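Local atomic coordinates of glycerol-3-phosphate dehydrogenase [NAD(P)+] (Coxiella burnetii, PDB entry 3K96), a protein that probably catalyses the NAD(P)H-dependent reduction of dihydroxyacetone phosphate to sn-glycerol 3-phosphate, the key precursor for phospholipid synthesis. Residues A[66-71]-A[87-92]; A[40-45]-A[55-60]; A[240-245]-A[324-329]; A[212-217]-A[248-253]. One frame throughout, in Å; residues are numbered along the deposited sequence.

Contact 1 of 4, residues A[66-71]-A[87-92]; sequences DEMQAE and LKAYCD. With EPE (4-(2-hydroxyethyl)-1-piperazine ethanesulfonic acid), chain C.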
# COMPACT_ATOMS: atom_id res chain seq x y z
N ASP A 66 -0.66 -26.65 29.02
CA ASP A 66 0.14 -27.83 29.39
C ASP A 66 1.34 -27.99 28.43
O ASP A 66 2.49 -28.21 28.86
CB ASP A 66 -0.73 -29.09 29.37
CG ASP A 66 -1.72 -29.11 30.52
OD1 ASP A 66 -1.37 -28.60 31.61
OD2 ASP A 66 -2.84 -29.65 30.34
N GLU A 67 1.06 -27.84 27.14
CA GLU A 67 2.09 -27.92 26.11
C GLU A 67 3.17 -26.87 26.34
O GLU A 67 4.35 -27.20 26.32
CB GLU A 67 1.47 -27.72 24.73
CG GLU A 67 0.54 -28.83 24.32
CD GLU A 67 -0.25 -28.52 23.06
OE1 GLU A 67 0.12 -27.55 22.34
OE2 GLU A 67 -1.24 -29.23 22.79
N MET A 68 2.77 -25.62 26.56
CA MET A 68 3.75 -24.55 26.81
C MET A 68 4.53 -24.73 28.12
O MET A 68 5.73 -24.46 28.17
CB MET A 68 3.05 -23.18 26.78
CG MET A 68 2.55 -22.82 25.38
SD MET A 68 1.82 -21.18 25.21
CE MET A 68 0.20 -21.45 25.94
N GLN A 69 3.86 -25.16 29.18
CA GLN A 69 4.54 -25.36 30.47
C GLN A 69 5.58 -26.46 30.34
O GLN A 69 6.72 -26.30 30.76
CB GLN A 69 3.53 -25.67 31.58
CG GLN A 69 2.66 -24.46 31.95
CD GLN A 69 1.71 -24.72 33.11
OE1 GLN A 69 1.47 -25.86 33.47
NE2 GLN A 69 1.17 -23.65 33.69
N ALA A 70 5.21 -27.56 29.68
CA ALA A 70 6.12 -28.67 29.47
C ALA A 70 7.28 -28.31 28.54
O ALA A 70 8.42 -28.60 28.84
CB ALA A 70 5.38 -29.87 28.91
N GLU A 71 6.99 -27.63 27.43
CA GLU A 71 8.01 -27.37 26.41
C GLU A 71 8.77 -26.04 26.45
O GLU A 71 9.86 -25.95 25.90
CB GLU A 71 7.35 -27.53 25.06
CG GLU A 71 6.75 -28.91 24.92
CD GLU A 71 5.79 -29.02 23.78
OE1 GLU A 71 5.58 -28.01 23.07
OE2 GLU A 71 5.21 -30.11 23.60
N LEU A 87 8.93 -15.36 31.13
CA LEU A 87 7.66 -15.59 30.46
C LEU A 87 7.08 -16.93 30.90
O LEU A 87 7.69 -17.98 30.69
CB LEU A 87 7.85 -15.57 28.95
CG LEU A 87 6.68 -15.97 28.04
CD1 LEU A 87 5.38 -15.30 28.40
CD2 LEU A 87 7.07 -15.66 26.59
N LYS A 88 5.89 -16.87 31.50
CA LYS A 88 5.20 -18.06 32.02
C LYS A 88 3.77 -18.15 31.53
O LYS A 88 3.04 -17.17 31.55
CB LYS A 88 5.18 -18.03 33.56
CG LYS A 88 6.56 -17.99 34.23
CD LYS A 88 7.37 -19.22 33.90
CE LYS A 88 8.71 -19.22 34.61
NZ LYS A 88 9.56 -20.36 34.12
N ALA A 89 3.37 -19.35 31.12
CA ALA A 89 2.01 -19.61 30.68
C ALA A 89 1.13 -20.01 31.89
O ALA A 89 1.58 -20.71 32.78
CB ALA A 89 1.99 -20.73 29.62
N TYR A 90 -0.11 -19.54 31.89
CA TYR A 90 -1.09 -19.84 32.93
C TYR A 90 -2.34 -20.32 32.23
O TYR A 90 -2.65 -19.82 31.14
CB TYR A 90 -1.45 -18.56 33.69
CG TYR A 90 -0.42 -18.09 34.68
CD1 TYR A 90 0.83 -17.68 34.27
CD2 TYR A 90 -0.72 -18.03 36.03
CE1 TYR A 90 1.77 -17.26 35.18
CE2 TYR A 90 0.21 -17.60 36.95
CZ TYR A 90 1.45 -17.22 36.52
OH TYR A 90 2.36 -16.79 37.43
N CYS A 91 -3.05 -21.28 32.81
CA CYS A 91 -4.32 -21.69 32.19
C CYS A 91 -5.50 -21.15 32.98
O CYS A 91 -6.62 -21.19 32.51
CB CYS A 91 -4.45 -23.20 32.04
SG CYS A 91 -4.75 -24.04 33.57
N ASP A 92 -5.24 -20.62 34.18
CA ASP A 92 -6.32 -20.07 35.00
C ASP A 92 -6.36 -18.54 34.89
O ASP A 92 -5.39 -17.85 35.23
CB ASP A 92 -6.15 -20.48 36.48
CG ASP A 92 -7.27 -19.93 37.38
OD1 ASP A 92 -8.47 -20.09 37.02
OD2 ASP A 92 -6.96 -19.36 38.44
N1 EPE C . 1.94 -21.52 37.63
C2 EPE C . 2.41 -22.09 38.90
C3 EPE C . 3.68 -21.37 39.36
N4 EPE C . 4.74 -21.43 38.37
C5 EPE C . 4.26 -20.92 37.08
C6 EPE C . 3.00 -21.64 36.60
C7 EPE C . 5.88 -20.67 38.83
C8 EPE C . 7.19 -21.18 38.27
O8 EPE C . 8.18 -20.20 38.47
C9 EPE C . 0.71 -22.19 37.19
C10 EPE C . -0.29 -21.15 36.71
S EPE C . -1.86 -21.88 36.19
O1S EPE C . -2.89 -20.88 35.95
O2S EPE C . -2.31 -22.76 37.26
O3S EPE C . -1.62 -22.64 34.96

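Contact 2 of 4, residues A[40-45]-A[55-60]; sequences WGTALA and VRLWSY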
# COMPACT_ATOMS: atom_id res chain seq x y z
N TRP A 40 0.35 -13.65 17.59
CA TRP A 40 0.58 -12.27 17.94
C TRP A 40 0.71 -12.08 19.45
O TRP A 40 1.65 -11.43 19.91
CB TRP A 40 -0.49 -11.37 17.30
CG TRP A 40 -0.31 -9.87 17.49
CD1 TRP A 40 -1.30 -8.97 17.78
CD2 TRP A 40 0.91 -9.11 17.44
NE1 TRP A 40 -0.78 -7.70 17.90
CE2 TRP A 40 0.58 -7.76 17.69
CE3 TRP A 40 2.24 -9.44 17.18
CZ2 TRP A 40 1.52 -6.75 17.69
CZ3 TRP A 40 3.18 -8.43 17.20
CH2 TRP A 40 2.82 -7.10 17.46
N GLY A 41 -0.21 -12.64 20.22
CA GLY A 41 -0.10 -12.53 21.70
C GLY A 41 1.22 -13.03 22.23
O GLY A 41 1.84 -12.41 23.10
N THR A 42 1.68 -14.15 21.67
CA THR A 42 2.92 -14.76 22.10
C THR A 42 4.13 -13.92 21.68
O THR A 42 5.09 -13.80 22.43
CB THR A 42 3.07 -16.19 21.54
OG1 THR A 42 1.94 -16.98 21.92
CG2 THR A 42 4.35 -16.85 22.06
N ALA A 43 4.08 -13.33 20.48
CA ALA A 43 5.16 -12.48 19.98
C ALA A 43 5.30 -11.24 20.89
O ALA A 43 6.40 -10.83 21.23
CB ALA A 43 4.90 -12.06 18.51
N LEU A 44 4.18 -10.64 21.25
CA LEU A 44 4.20 -9.48 22.16
C LEU A 44 4.79 -9.91 23.52
O LEU A 44 5.56 -9.16 24.15
CB LEU A 44 2.79 -8.92 22.34
CG LEU A 44 2.29 -8.04 21.20
CD1 LEU A 44 0.77 -7.92 21.23
CD2 LEU A 44 3.00 -6.69 21.22
N ALA A 45 4.45 -11.11 23.96
CA ALA A 45 4.95 -11.63 25.24
C ALA A 45 6.46 -11.78 25.18
O ALA A 45 7.15 -11.54 26.18
CB ALA A 45 4.26 -12.97 25.60
N VAL A 55 6.25 -11.61 32.50
CA VAL A 55 5.06 -11.72 31.70
C VAL A 55 4.31 -13.00 31.96
O VAL A 55 4.91 -14.07 32.05
CB VAL A 55 5.41 -11.69 30.18
CG1 VAL A 55 4.13 -11.78 29.37
CG2 VAL A 55 6.20 -10.43 29.84
N ARG A 56 2.99 -12.88 32.04
CA ARG A 56 2.12 -14.03 32.21
C ARG A 56 1.24 -14.14 30.97
O ARG A 56 0.48 -13.23 30.64
CB ARG A 56 1.24 -13.89 33.45
CG ARG A 56 2.00 -13.81 34.74
CD ARG A 56 1.03 -13.62 35.89
NE ARG A 56 1.72 -13.41 37.16
CZ ARG A 56 1.11 -13.25 38.33
NH1 ARG A 56 -0.22 -13.26 38.41
NH2 ARG A 56 1.84 -13.08 39.43
N LEU A 57 1.34 -15.28 30.30
CA LEU A 57 0.59 -15.54 29.09
C LEU A 57 -0.49 -16.56 29.34
O LEU A 57 -0.20 -17.68 29.73
CB LEU A 57 1.56 -16.07 28.02
CG LEU A 57 0.98 -16.34 26.64
CD1 LEU A 57 0.45 -15.04 26.03
CD2 LEU A 57 2.06 -16.97 25.75
N TRP A 58 -1.73 -16.18 29.10
CA TRP A 58 -2.89 -17.06 29.32
C TRP A 58 -3.54 -17.47 28.00
O TRP A 58 -3.63 -16.69 27.05
CB TRP A 58 -3.92 -16.33 30.16
CG TRP A 58 -5.24 -17.05 30.38
CD1 TRP A 58 -5.51 -18.01 31.33
CD2 TRP A 58 -6.48 -16.83 29.68
NE1 TRP A 58 -6.83 -18.41 31.25
CE2 TRP A 58 -7.44 -17.69 30.25
CE3 TRP A 58 -6.86 -15.98 28.63
CZ2 TRP A 58 -8.76 -17.74 29.79
CZ3 TRP A 58 -8.18 -16.01 28.18
CH2 TRP A 58 -9.11 -16.90 28.77
N SER A 59 -3.99 -18.72 27.98
CA SER A 59 -4.70 -19.26 26.85
C SER A 59 -5.93 -19.95 27.37
O SER A 59 -5.88 -20.63 28.40
CB SER A 59 -3.83 -20.29 26.13
OG SER A 59 -4.56 -20.89 25.07
N TYR A 60 -7.04 -19.81 26.64
CA TYR A 60 -8.29 -20.49 27.02
C TYR A 60 -8.35 -21.96 26.54
O TYR A 60 -9.22 -22.71 26.99
CB TYR A 60 -9.53 -19.70 26.56
CG TYR A 60 -9.53 -19.22 25.12
CD1 TYR A 60 -9.97 -20.05 24.10
CD2 TYR A 60 -9.14 -17.92 24.80
CE1 TYR A 60 -10.00 -19.61 22.79
CE2 TYR A 60 -9.16 -17.47 23.50
CZ TYR A 60 -9.59 -18.31 22.49
OH TYR A 60 -9.62 -17.87 21.19

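Contact 3 of 4, residues A[240-245]-A[324-329]; sequences ITRGLT and EMPLTF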
# COMPACT_ATOMS: atom_id res chain seq x y z
N ILE A 240 -6.93 -1.85 -3.32
CA ILE A 240 -6.39 -1.35 -2.04
C ILE A 240 -6.77 0.14 -1.91
O ILE A 240 -7.21 0.61 -0.85
CB ILE A 240 -4.87 -1.57 -1.95
CG1 ILE A 240 -4.57 -3.07 -1.78
CG2 ILE A 240 -4.28 -0.78 -0.79
CD1 ILE A 240 -3.03 -3.47 -1.87
N THR A 241 -6.63 0.88 -3.01
CA THR A 241 -6.96 2.28 -3.00
C THR A 241 -8.44 2.46 -2.66
O THR A 241 -8.79 3.30 -1.83
CB THR A 241 -6.62 2.93 -4.35
OG1 THR A 241 -5.22 2.77 -4.62
CG2 THR A 241 -6.98 4.39 -4.35
N ARG A 242 -9.32 1.68 -3.28
CA ARG A 242 -10.75 1.79 -2.98
C ARG A 242 -11.04 1.35 -1.56
O ARG A 242 -11.91 1.89 -0.89
CB ARG A 242 -11.61 0.95 -3.91
CG ARG A 242 -11.67 1.47 -5.32
CD ARG A 242 -12.97 1.01 -5.95
NE ARG A 242 -14.12 1.58 -5.23
CZ ARG A 242 -15.39 1.27 -5.48
NH1 ARG A 242 -16.35 1.84 -4.76
NH2 ARG A 242 -15.70 0.39 -6.43
N GLY A 243 -10.30 0.36 -1.10
CA GLY A 243 -10.46 -0.11 0.25
C GLY A 243 -10.22 0.98 1.26
O GLY A 243 -11.00 1.15 2.19
N LEU A 244 -9.14 1.72 1.09
CA LEU A 244 -8.79 2.79 2.02
C LEU A 244 -9.91 3.85 2.02
O LEU A 244 -10.24 4.41 3.07
CB LEU A 244 -7.43 3.42 1.68
CG LEU A 244 -6.81 4.20 2.85
CD1 LEU A 244 -6.38 3.20 3.94
CD2 LEU A 244 -5.63 5.07 2.45
N THR A 245 -10.52 4.10 0.86
CA THR A 245 -11.64 5.06 0.80
C THR A 245 -12.82 4.66 1.70
O THR A 245 -13.37 5.51 2.42
CB THR A 245 -12.12 5.27 -0.66
OG1 THR A 245 -11.04 5.78 -1.45
CG2 THR A 245 -13.31 6.24 -0.73
N GLU A 324 -21.88 3.62 3.25
CA GLU A 324 -21.56 2.94 2.03
C GLU A 324 -20.15 2.35 2.06
O GLU A 324 -19.17 3.08 2.19
CB GLU A 324 -21.63 3.89 0.84
CG GLU A 324 -21.42 3.11 -0.47
CD GLU A 324 -21.27 3.99 -1.69
OE1 GLU A 324 -21.20 5.24 -1.54
OE2 GLU A 324 -21.22 3.43 -2.81
N MET A 325 -20.06 1.03 1.92
CA MET A 325 -18.79 0.33 1.93
C MET A 325 -18.91 -0.77 0.90
O MET A 325 -19.26 -1.90 1.23
CB MET A 325 -18.52 -0.27 3.32
CG MET A 325 -18.61 0.75 4.44
SD MET A 325 -18.00 0.08 6.00
CE MET A 325 -16.27 -0.16 5.56
N PRO A 326 -18.65 -0.43 -0.38
CA PRO A 326 -18.82 -1.35 -1.51
C PRO A 326 -18.01 -2.63 -1.47
O PRO A 326 -18.56 -3.68 -1.79
CB PRO A 326 -18.43 -0.51 -2.75
CG PRO A 326 -18.24 0.91 -2.28
CD PRO A 326 -18.27 0.94 -0.78
N LEU A 327 -16.72 -2.56 -1.11
CA LEU A 327 -15.94 -3.79 -1.04
C LEU A 327 -16.48 -4.73 0.04
O LEU A 327 -16.64 -5.93 -0.20
CB LEU A 327 -14.43 -3.57 -0.86
CG LEU A 327 -13.68 -3.20 -2.15
CD1 LEU A 327 -14.13 -1.86 -2.71
CD2 LEU A 327 -12.16 -3.21 -1.93
N THR A 328 -16.76 -4.17 1.21
CA THR A 328 -17.27 -4.97 2.34
C THR A 328 -18.59 -5.62 1.98
O THR A 328 -18.82 -6.77 2.30
CB THR A 328 -17.46 -4.09 3.57
OG1 THR A 328 -16.20 -3.51 3.93
CG2 THR A 328 -18.05 -4.89 4.72
N PHE A 329 -19.45 -4.88 1.29
CA PHE A 329 -20.74 -5.42 0.90
C PHE A 329 -20.61 -6.53 -0.12
O PHE A 329 -21.34 -7.52 -0.04
CB PHE A 329 -21.68 -4.32 0.42
CG PHE A 329 -22.29 -3.54 1.53
CD1 PHE A 329 -23.67 -3.36 1.58
CD2 PHE A 329 -21.51 -3.06 2.58
CE1 PHE A 329 -24.24 -2.65 2.65
CE2 PHE A 329 -22.07 -2.36 3.62
CZ PHE A 329 -23.44 -2.15 3.66

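Contact 4 of 4, residues A[212-217]-A[248-253]; sequences CGSVKN and GRLVSV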
# COMPACT_ATOMS: atom_id res chain seq x y z
N CYS A 212 -10.00 1.14 11.60
CA CYS A 212 -9.09 0.76 10.51
C CYS A 212 -8.78 -0.71 10.63
O CYS A 212 -8.81 -1.46 9.65
CB CYS A 212 -7.78 1.55 10.58
SG CYS A 212 -7.92 3.20 9.95
N GLY A 213 -8.46 -1.14 11.86
CA GLY A 213 -8.15 -2.52 12.11
C GLY A 213 -9.34 -3.44 11.90
O GLY A 213 -9.16 -4.61 11.61
N SER A 214 -10.55 -2.94 12.03
CA SER A 214 -11.70 -3.83 11.91
C SER A 214 -12.11 -4.04 10.44
O SER A 214 -12.96 -4.86 10.15
CB SER A 214 -12.89 -3.27 12.70
OG SER A 214 -13.45 -2.13 12.04
N VAL A 215 -11.49 -3.29 9.53
CA VAL A 215 -11.81 -3.41 8.11
C VAL A 215 -10.69 -4.04 7.26
O VAL A 215 -10.96 -4.62 6.22
CB VAL A 215 -12.12 -2.03 7.54
CG1 VAL A 215 -12.40 -2.11 6.04
CG2 VAL A 215 -13.33 -1.45 8.26
N LYS A 216 -9.44 -3.98 7.70
CA LYS A 216 -8.34 -4.44 6.86
C LYS A 216 -8.41 -5.90 6.40
O LYS A 216 -8.02 -6.19 5.28
CB LYS A 216 -6.99 -4.22 7.53
CG LYS A 216 -6.83 -5.02 8.79
CD LYS A 216 -5.50 -5.63 8.81
CE LYS A 216 -5.35 -6.59 9.96
NZ LYS A 216 -4.27 -7.55 9.58
N ASN A 217 -8.90 -6.81 7.25
CA ASN A 217 -8.98 -8.22 6.87
C ASN A 217 -10.07 -8.51 5.86
O ASN A 217 -9.99 -9.48 5.14
CB ASN A 217 -9.18 -9.10 8.08
CG ASN A 217 -7.93 -9.22 8.93
OD1 ASN A 217 -6.80 -9.09 8.44
ND2 ASN A 217 -8.13 -9.51 10.19
N GLY A 248 -11.87 4.92 5.29
CA GLY A 248 -11.90 6.34 5.69
C GLY A 248 -13.30 6.84 6.01
O GLY A 248 -13.50 7.62 6.95
N ARG A 249 -14.28 6.37 5.23
CA ARG A 249 -15.67 6.75 5.44
C ARG A 249 -16.17 6.27 6.81
O ARG A 249 -16.82 7.00 7.56
CB ARG A 249 -16.55 6.20 4.31
CG ARG A 249 -17.96 6.73 4.34
CD ARG A 249 -18.78 6.36 3.07
NE ARG A 249 -18.16 6.86 1.85
CZ ARG A 249 -17.57 6.11 0.92
NH1 ARG A 249 -17.04 6.69 -0.14
NH2 ARG A 249 -17.53 4.78 1.03
N LEU A 250 -15.88 5.02 7.12
CA LEU A 250 -16.26 4.45 8.38
C LEU A 250 -15.59 5.21 9.54
O LEU A 250 -16.24 5.58 10.52
CB LEU A 250 -15.86 2.99 8.42
CG LEU A 250 -16.24 2.24 9.70
CD1 LEU A 250 -17.74 2.23 9.87
CD2 LEU A 250 -15.68 0.81 9.69
N VAL A 251 -14.29 5.44 9.41
CA VAL A 251 -13.53 6.16 10.39
C VAL A 251 -14.15 7.56 10.57
O VAL A 251 -14.42 8.01 11.71
CB VAL A 251 -12.05 6.29 9.95
CG1 VAL A 251 -11.30 7.33 10.79
CG2 VAL A 251 -11.38 4.93 10.02
N SER A 252 -14.42 8.22 9.45
CA SER A 252 -14.95 9.58 9.49
C SER A 252 -16.27 9.69 10.20
O SER A 252 -16.46 10.59 11.01
CB SER A 252 -15.10 10.16 8.08
OG SER A 252 -15.44 11.53 8.18
N VAL A 253 -17.17 8.76 9.92
CA VAL A 253 -18.49 8.72 10.53
C VAL A 253 -18.45 8.51 12.06
O VAL A 253 -19.37 8.94 12.78
CB VAL A 253 -19.36 7.63 9.89
CG1 VAL A 253 -20.60 7.36 10.74
CG2 VAL A 253 -19.73 8.01 8.46

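Contact 1 of 4, residues A[66-71]-A[87-92]
Met-68 and Ala-89 meet methylene to methyl, CB of Met-68 lying 3.9 Å from CB of Ala-89, and this is the packed floor of the contact. The Met-68 side chain bends at its third torsion (chi3 -77°), returning CE toward the same methyl group. The helix runs roughly antiparallel to strand 87-90, at 146° and 8.0 Å between axes, as the second half of a beta-alpha-beta unit on the edge of the sheet.

The outer side is polar and exposed. Here Gln-69 reaches across with an extended chain and donates from NE2 to the backbone O of Ala-89 (3.1 Å), an almost straight bond at 171° that stays within the amide plane of Gln-69 but arrives above the carbonyl plane. A buffer molecule, HEPES, occupies this rim: its sulfonate O3S accepts from the backbone N of Cys-91 (2.9 Å), and O1S accepts from Asp-92 N (3.0 Å). The consecutive N-H groups of Cys-91 and Asp-92, just before helix 93-97, hold the sulfonate, consistent with a helix N-terminus that suits an anion, whereas the Gln-69 amide ties helix to strand and touches the sulfonate only weakly; the buffer itself implies no natural ligand.

Contact 2 of 4, residues A[40-45]-A[55-60]
Helix 39-49 and strand 55-58 run almost exactly antiparallel here, with 171° between the directions of their short segments and 9.4 Å between the axes. The backbones come nearest at Ala-45 and Val-55, whose CA atoms are 6.5 Å apart. The facing helix surface is made of small residues, Gly-41 opposite Leu-57 and Ala-45 opposite Val-55.

From the strand, Val-55 and Leu-57 both project toward the helix. Val-55 straddles the end of Ala-45, CG1 resting against its CB (4.0 Å) and CG2 against its carbonyl O (3.9 Å). With CG anti to the backbone N (chi1 -177°), Leu-57 reaches up to the helix and divides its branches: CD1 approaches Gly-41 O (4.2 Å) and, more loosely, Ala-45 CB, whereas CD2 touches Thr-42 OG1 at 3.8 Å, the two side chains crossing at about a right angle. That hydroxyl is buried; it donates to Gly-38 O and accepts from Asn-74 ND2. Ile-34 and Leu-87, from the strands on either side of 55-58, complete the apolar layer beneath the helix.

Gly-41 is the last glycine of a GxGxxG sequence with Gly-36 and Gly-38, and Trp-40 beside it is a predicted NADPH-binding residue, consistent with the first beta-alpha-beta unit of a Rossmann fold.

Contact 3 of 4, residues A[240-245]-A[324-329]
The side chains of Arg-242 and Leu-327 both leave their helices with CG beside the backbone N (chi1 -70° and -79°), and the arginine then folds at its third torsion, chi3 63°. This bend swings the guanidinium over the start of helix 326-336, so that NH1 comes to 3.3 Å from CG of Pro-326. The arginine chain and the proline ring cross at about a right angle, the guanidinium being set obliquely to the ring carbons.

Leu-327 packs alongside the arginine. Its CD1 touches CB of Arg-242 at 4.0 Å and also lies over one face of the guanidinium, displaced toward the rim, while the other branch, CD2, rests directly on the backbone of Gly-243, 4.1 Å from its N. The backbones come nearest here, CA of Gly-243 lying 6.7 Å from CA of Leu-327. Leu-219 of helix 206-228 also packs on Leu-327, and on another side of helix 233-253 Thr-241 and Leu-244 meet Gly-268 and Leu-267 of the second subunit.

The contact joins two helices of the all-helical C-terminal domain by packing of Pro-326 and Leu-327 against Arg-242 and the Gly-243 backbone. Polar fastening comes from just beyond the segment: Glu-246 accepts from Leu-327 N and Thr-328 OG1 at the start of helix 326-336. Arg-242 directs NH2 weakly to Leu-348 O, and its NH1 stays 5.5 Å from Glu-324 OE2; the arginine meets helix 326-336 by van der Waals contact, with at most a longer-range attraction to that carboxylate.

Contact 4 of 4, residues A[212-217]-A[248-253]
This is a buried, largely apolar helix-helix contact in the C-terminal domain, between the first half of helix 206-228 and the last turns of helix 233-253. The segments run antiparallel at 157°, their axes 10.0 Å apart, a gap spanned by Val-215 meeting Leu-250 and Cys-212 meeting Val-251. The closest pair is Val-215 and Leu-250: CG2 of the valine meets CD2 of the leucine at 3.6 Å, and the two side chains slide past each other in opposite directions. At chi1 -178° the Leu-250 chain points away from its own N, which carries CD2 to the facing helix.

One turn earlier on helix 206-228, SG of Cys-212 packs against CG2 of Val-251 at 3.9 Å; the sulfur and the valine CG2 each sit beside their own backbone N. The two helices follow each other in the chain and form an antiparallel hairpin within the helical domain characteristic of this family. The first of them also carries Lys-216, the predicted proton acceptor, on a side that has no contact with 248-253. Its NZ donates to Thr-273 OG1 and weakly to Asn-217 OD1, and a long, weak ion pair leads to Asp-269.

Ser-214 brings OG to 4.4 Å from Leu-250 CD2, but that hydroxyl bonds to Leu-211 O on its own helix. Leu-211 also touches both Leu-250 and Val-251, and Ile-323 packs on Leu-250 from a loop.

How the contacts relate
Contacts 1 and 2 are neighbours in the N-terminal Rossmann-like domain, their centres 10 Å apart, and strands 87-90 and 55-58 pair side by side, Lys-88 O lying 2.8 Å from Leu-57 N. Contacts 3 and 4 share helix 233-253 in the C-terminal domain, with centres 9 Å apart; Arg-249 NH2 reaches Glu-324 O at 2.6 Å. The predicted cofactor and substrate residues come from both domains, consistent with a site between them: contact 2 holds Trp-40, contact 4 holds Lys-216, and the nearest atoms of these contacts are about 9 Å apart. At contact 1, which binds the buffer, the Met-68 side chain is about 11 Å from that of Ser-39, a predicted NADPH-site residue.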